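Local structure of sarcolemmal membrane-associated protein (6AR0) at residues A[13-18]-A[119-124]; A[77-82]-A[102-107]. The protein joins, as a longer protein of which this chain is the N-terminal FHA domain, the STRIPAK phosphatase–kinase complex that dephosphorylates STK3 and inhibits Hippo signalling. One frame throughout, in Å; residues are numbered along the deposited sequence.

Contact 1: residues A[13-18]-A[119-124]; sequences NSHPFQ and GCIVST
S14 and H15 meet segment 119-124, on strand 117-128, where the loop 13-18 runs across it, the two chain directions 78° apart, and the backbone N of H15 donates to C120 O at 2.8 Å. The second direct bond uses a side chain. V122 N donates to S14 OG at 2.9 Å, almost straight at 175°. The same hydroxyl gives its proton to H15 O, 2.7 Å from OG, tilted from that carbonyl plane. S14 OG is turned trans to its own N (chi1 -173°), which sets it beside its carbonyl carbon, where V122 N can reach it. Replacing S14 by alanine would probably leave V122 N without its acceptor and H15 O without its donor.

F17 packs from the loop side. Its CE1 meets I121 CG2 at 3.8 Å in an oblique crossing, while S123 OG lies at the ring edge. F46 makes an edge-to-face contact with the same ring. On the other flank, N13 OD1 approaches V122 CG1 at 3.6 Å, the two side chains nearly at right angles. Two waters bridge the backbones and the imidazole. One takes a proton from C120 N and is bonded to N13 O. The other accepts from G119 N and bonds H15 ND1, 2.7 Å away.

The loop joining strands 5-10 and 20-23 is thus fastened to strand 117-128 of the FHA sandwich. Serine stands in for a backbone carbonyl as the acceptor, so this bond depends on the side chain.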
loop_
_atom_site.group_PDB
_atom_site.type_symbol
_atom_site.label_atom_id
_atom_site.label_comp_id
_atom_site.label_asym_id
_atom_site.label_seq_id
_atom_site.Cartn_x
_atom_site.Cartn_y
_atom_site.Cartn_z
ATOM N N ASN A 13 3.299 12.971 6.411
ATOM C CA ASN A 13 2.050 13.506 5.895
ATOM C C ASN A 13 0.960 12.449 5.795
ATOM O O ASN A 13 -0.054 12.676 5.122
ATOM C CB ASN A 13 2.278 14.214 4.552
ATOM C CG ASN A 13 2.932 13.326 3.510
ATOM O OD1 ASN A 13 3.584 12.337 3.833
ATOM N ND2 ASN A 13 2.755 13.679 2.240
ATOM N N SER A 14 1.139 11.315 6.467
ATOM C CA SER A 14 0.169 10.244 6.442
ATOM C C SER A 14 -0.824 10.354 7.587
ATOM O O SER A 14 -0.494 10.799 8.692
ATOM C CB SER A 14 0.895 8.917 6.616
ATOM O OG SER A 14 0.046 7.809 6.449
ATOM N N HIS A 15 -2.035 9.902 7.324
ATOM C CA HIS A 15 -2.903 9.479 8.402
ATOM C C HIS A 15 -2.144 8.456 9.253
ATOM O O HIS A 15 -1.447 7.597 8.701
ATOM C CB HIS A 15 -4.131 8.852 7.746
ATOM C CG HIS A 15 -5.214 8.474 8.684
ATOM N ND1 HIS A 15 -5.995 9.391 9.351
ATOM C CD2 HIS A 15 -5.706 7.254 8.993
ATOM C CE1 HIS A 15 -6.900 8.741 10.067
ATOM N NE2 HIS A 15 -6.741 7.446 9.867
ATOM N N PRO A 16 -2.217 8.516 10.578
ATOM C CA PRO A 16 -1.322 7.674 11.386
ATOM C C PRO A 16 -1.595 6.184 11.244
ATOM O O PRO A 16 -2.744 5.739 11.200
ATOM C CB PRO A 16 -1.604 8.144 12.812
ATOM C CG PRO A 16 -2.017 9.569 12.616
ATOM C CD PRO A 16 -2.890 9.532 11.407
ATOM N N PHE A 17 -0.511 5.411 11.205
ATOM C CA PHE A 17 -0.581 3.962 11.324
ATOM C C PHE A 17 0.721 3.478 11.931
ATOM O O PHE A 17 1.742 4.169 11.864
ATOM C CB PHE A 17 -0.868 3.255 9.981
ATOM C CG PHE A 17 0.243 3.351 8.962
ATOM C CD1 PHE A 17 0.299 4.409 8.061
ATOM C CD2 PHE A 17 1.209 2.363 8.891
ATOM C CE1 PHE A 17 1.290 4.468 7.107
ATOM C CE2 PHE A 17 2.203 2.423 7.938
ATOM C CZ PHE A 17 2.243 3.467 7.041
ATOM N N GLN A 18 0.683 2.286 12.517
ATOM C CA GLN A 18 1.875 1.678 13.086
ATOM C C GLN A 18 2.573 0.800 12.053
ATOM O O GLN A 18 1.930 0.157 11.216
ATOM C CB GLN A 18 1.528 0.864 14.335
ATOM C CG GLN A 18 0.868 1.684 15.435
ATOM C CD GLN A 18 1.708 2.883 15.867
ATOM O OE1 GLN A 18 2.875 2.740 16.238
ATOM N NE2 GLN A 18 1.113 4.073 15.817
ATOM N N GLY A 119 -7.194 12.330 6.284
ATOM C CA GLY A 119 -5.919 11.992 5.692
ATOM C C GLY A 119 -5.936 10.653 4.956
ATOM O O GLY A 119 -6.865 9.854 5.043
ATOM N N CYS A 120 -4.860 10.408 4.215
ATOM C CA CYS A 120 -4.668 9.189 3.438
ATOM C C CYS A 120 -3.433 8.453 3.956
ATOM O O CYS A 120 -2.687 8.966 4.804
ATOM C CB CYS A 120 -4.521 9.516 1.943
ATOM S SG CYS A 120 -3.102 10.535 1.527
ATOM N N ILE A 121 -3.198 7.241 3.457
ATOM C CA ILE A 121 -2.047 6.470 3.906
ATOM C C ILE A 121 -0.874 6.798 2.995
ATOM O O ILE A 121 -0.966 6.635 1.774
ATOM C CB ILE A 121 -2.359 4.973 3.898
ATOM C CG1 ILE A 121 -3.473 4.646 4.897
ATOM C CG2 ILE A 121 -1.103 4.146 4.160
ATOM C CD1 ILE A 121 -3.140 4.896 6.351
ATOM N N VAL A 122 0.225 7.274 3.586
ATOM C CA VAL A 122 1.453 7.580 2.858
ATOM C C VAL A 122 2.572 6.833 3.573
ATOM O O VAL A 122 2.821 7.073 4.762
ATOM C CB VAL A 122 1.756 9.092 2.797
ATOM C CG1 VAL A 122 2.927 9.353 1.863
ATOM C CG2 VAL A 122 0.530 9.891 2.353
ATOM N N SER A 123 3.234 5.927 2.863
ATOM C CA SER A 123 4.169 5.003 3.495
ATOM C C SER A 123 5.472 4.934 2.718
ATOM O O SER A 123 5.487 5.051 1.491
ATOM C CB SER A 123 3.527 3.603 3.525
ATOM O OG SER A 123 4.229 2.585 4.206
ATOM N N THR A 124 6.573 4.756 3.423
ATOM C CA THR A 124 7.765 4.237 2.775
ATOM C C THR A 124 7.648 2.728 2.775
ATOM O O THR A 124 7.172 2.147 3.755
ATOM C CB THR A 124 9.010 4.611 3.576
ATOM O OG1 THR A 124 9.067 6.028 3.711
ATOM C CG2 THR A 124 10.286 4.094 2.906
HETATM O O HOH W 1 -2.818 12.406 5.142
HETATM O O HOH W 2 -6.771 11.922 9.007
#

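Contact 2: residues A[77-82]-A[102-107]; sequences GTFINS and IIQFGV
F79 and Q104 sit side by side on one face of an antiparallel ladder formed by strands 78-80 and 102-105. The strand axes come within 4.7 Å and run at 171°. F79 and Q104 are a hydrogen-bonded pair: F79 N gives to Q104 O at 2.9 Å, and Q104 N returns to F79 O. G106 N extends the ladder to G77 O, whose carbonyl also accepts from H55. The positive phi of G77 would jam a side chain against the preceding carbonyl O.

The more buried side carries T78, I80, I103 and F105. I80 CG1 touches I103 CD1 at 3.9 Å, the side chains pointing the same way. L69 packs on T78, I80 and I103, and I97 on the two isoleucines. T78 CG2 rests by F105 CD1, and its OG1 bonds D71. These strands belong to the beta sandwich of the FHA domain, and this face turns to the interior, toward the second sheet.

The F79 and Q104 face is partly exposed to solvent, yet F79 still packs closely. Q104 is extended, with CG trans to its N (chi1 176°), and its side chain runs along the phenyl ring. The ring and amide planes stand 47° apart. NE2 is held by G106 O at 2.8 Å, in the carbonyl plane, which fixes the amide's rotation. The far end of the ring, CZ, meets V107 CG1 at 3.6 Å.

At the other end N81 leaves the strand. N81 N donates to I102 O, and N81 OD1 accepts from I102 N at 2.9 Å. Its ND2 is bonded to D101. A water joins the exposed S82, through its N, to I102 O, 2.9 Å from the water.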
loop_
_atom_site.group_PDB
_atom_site.type_symbol
_atom_site.label_atom_id
_atom_site.label_comp_id
_atom_site.label_asym_id
_atom_site.label_seq_id
_atom_site.Cartn_x
_atom_site.Cartn_y
_atom_site.Cartn_z
ATOM N N GLY A 77 -7.583 6.245 -5.337
ATOM C CA GLY A 77 -6.288 6.214 -5.989
ATOM C C GLY A 77 -5.215 5.471 -5.211
ATOM O O GLY A 77 -5.265 5.344 -3.982
ATOM N N THR A 78 -4.238 4.966 -5.954
ATOM C CA THR A 78 -3.013 4.388 -5.429
ATOM C C THR A 78 -1.867 5.031 -6.186
ATOM O O THR A 78 -1.978 5.252 -7.397
ATOM C CB THR A 78 -2.999 2.864 -5.675
ATOM O OG1 THR A 78 -4.123 2.269 -5.026
ATOM C CG2 THR A 78 -1.739 2.211 -5.139
ATOM N N PHE A 79 -0.768 5.331 -5.483
ATOM C CA PHE A 79 0.333 6.081 -6.078
ATOM C C PHE A 79 1.671 5.442 -5.719
ATOM O O PHE A 79 1.859 4.995 -4.584
ATOM C CB PHE A 79 0.348 7.555 -5.608
ATOM C CG PHE A 79 -0.975 8.268 -5.758
ATOM C CD1 PHE A 79 -1.178 9.176 -6.782
ATOM C CD2 PHE A 79 -2.020 8.026 -4.876
ATOM C CE1 PHE A 79 -2.397 9.819 -6.917
ATOM C CE2 PHE A 79 -3.232 8.653 -5.019
ATOM C CZ PHE A 79 -3.419 9.556 -6.041
ATOM N N ILE A 80 2.582 5.395 -6.695
ATOM C CA ILE A 80 3.988 5.059 -6.477
ATOM C C ILE A 80 4.793 6.313 -6.771
ATOM O O ILE A 80 4.757 6.821 -7.898
ATOM C CB ILE A 80 4.458 3.905 -7.378
ATOM C CG1 ILE A 80 3.668 2.617 -7.112
ATOM C CG2 ILE A 80 5.963 3.667 -7.207
ATOM C CD1 ILE A 80 3.871 1.554 -8.186
ATOM N N ASN A 81 5.487 6.838 -5.763
ATOM C CA ASN A 81 6.281 8.056 -5.919
ATOM C C ASN A 81 5.471 9.150 -6.605
ATOM O O ASN A 81 5.917 9.812 -7.545
ATOM C CB ASN A 81 7.585 7.750 -6.640
ATOM C CG ASN A 81 8.381 6.687 -5.912
ATOM O OD1 ASN A 81 8.363 6.640 -4.688
ATOM N ND2 ASN A 81 9.085 5.843 -6.643
ATOM N N SER A 82 4.245 9.311 -6.115
ATOM C CA SER A 82 3.307 10.372 -6.508
ATOM C C SER A 82 2.640 10.152 -7.861
ATOM O O SER A 82 1.933 11.049 -8.323
ATOM C CB SER A 82 3.933 11.773 -6.508
ATOM O OG SER A 82 4.649 12.036 -5.313
ATOM N N ILE A 102 7.881 5.507 -2.099
ATOM C CA ILE A 102 6.825 6.103 -1.289
ATOM C C ILE A 102 5.498 5.697 -1.919
ATOM O O ILE A 102 5.220 6.028 -3.073
ATOM C CB ILE A 102 6.953 7.632 -1.221
ATOM C CG1 ILE A 102 8.322 8.038 -0.662
ATOM C CG2 ILE A 102 5.808 8.217 -0.403
ATOM C CD1 ILE A 102 8.627 7.471 0.694
ATOM N N ILE A 103 4.688 4.964 -1.177
ATOM C CA ILE A 103 3.435 4.403 -1.666
ATOM C C ILE A 103 2.288 5.089 -0.942
ATOM O O ILE A 103 2.316 5.214 0.284
ATOM C CB ILE A 103 3.414 2.894 -1.342
ATOM C CG1 ILE A 103 4.654 2.190 -1.888
ATOM C CG2 ILE A 103 2.132 2.243 -1.796
ATOM C CD1 ILE A 103 4.744 2.315 -3.335
ATOM N N GLN A 104 1.263 5.495 -1.682
ATOM C CA GLN A 104 0.135 6.223 -1.116
ATOM C C GLN A 104 -1.170 5.549 -1.511
ATOM O O GLN A 104 -1.358 5.171 -2.667
ATOM C CB GLN A 104 0.154 7.678 -1.588
ATOM C CG GLN A 104 -1.028 8.494 -1.118
ATOM C CD GLN A 104 -0.917 9.939 -1.535
ATOM O OE1 GLN A 104 0.162 10.534 -1.430
ATOM N NE2 GLN A 104 -2.014 10.526 -2.000
ATOM N N PHE A 105 -2.072 5.410 -0.546
ATOM C CA PHE A 105 -3.412 4.879 -0.775
ATOM C C PHE A 105 -4.412 5.960 -0.398
ATOM O O PHE A 105 -4.446 6.417 0.750
ATOM C CB PHE A 105 -3.665 3.619 0.047
ATOM C CG PHE A 105 -2.588 2.590 -0.096
ATOM C CD1 PHE A 105 -2.334 1.994 -1.318
ATOM C CD2 PHE A 105 -1.781 2.242 0.976
ATOM C CE1 PHE A 105 -1.327 1.052 -1.459
ATOM C CE2 PHE A 105 -0.770 1.303 0.834
ATOM C CZ PHE A 105 -0.540 0.718 -0.372
ATOM N N GLY A 106 -5.234 6.350 -1.366
ATOM C CA GLY A 106 -6.157 7.452 -1.194
ATOM C C GLY A 106 -5.470 8.791 -1.385
ATOM O O GLY A 106 -4.288 8.888 -1.728
ATOM N N VAL A 107 -6.255 9.850 -1.165
ATOM C CA VAL A 107 -5.772 11.226 -1.113
ATOM C C VAL A 107 -6.448 11.888 0.082
ATOM O O VAL A 107 -7.483 11.425 0.569
ATOM C CB VAL A 107 -6.106 12.003 -2.413
ATOM C CG1 VAL A 107 -5.410 11.366 -3.631
ATOM C CG2 VAL A 107 -7.629 12.099 -2.623
HETATM O O HOH W 3 3.278 8.087 -3.740
#

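How the contacts relate
From the N terminus, strand 5-10 leads into the loop 13-18, the first half of contact 1. After strand 20-23 the chain lays down most of the second sheet (28-32, 44-46, 56-61, 66-71) and reaches 77-82. Strand 83-84 follows, 95-97 completes the second sheet, and the chain returns at 102-107, closing the short loop of contact 2. Only later does 119-124 come back to 13-18, so contact 1 encloses contact 2. The two share one sheet: strands 102-105 and 117-128 are neighbours in it, probably bonded through I103 N to S123 O and F105 N to I121 O. Contact 1 anchors an N-terminal loop to this sheet, while contact 2 adds strand 78-80 beyond 102-105.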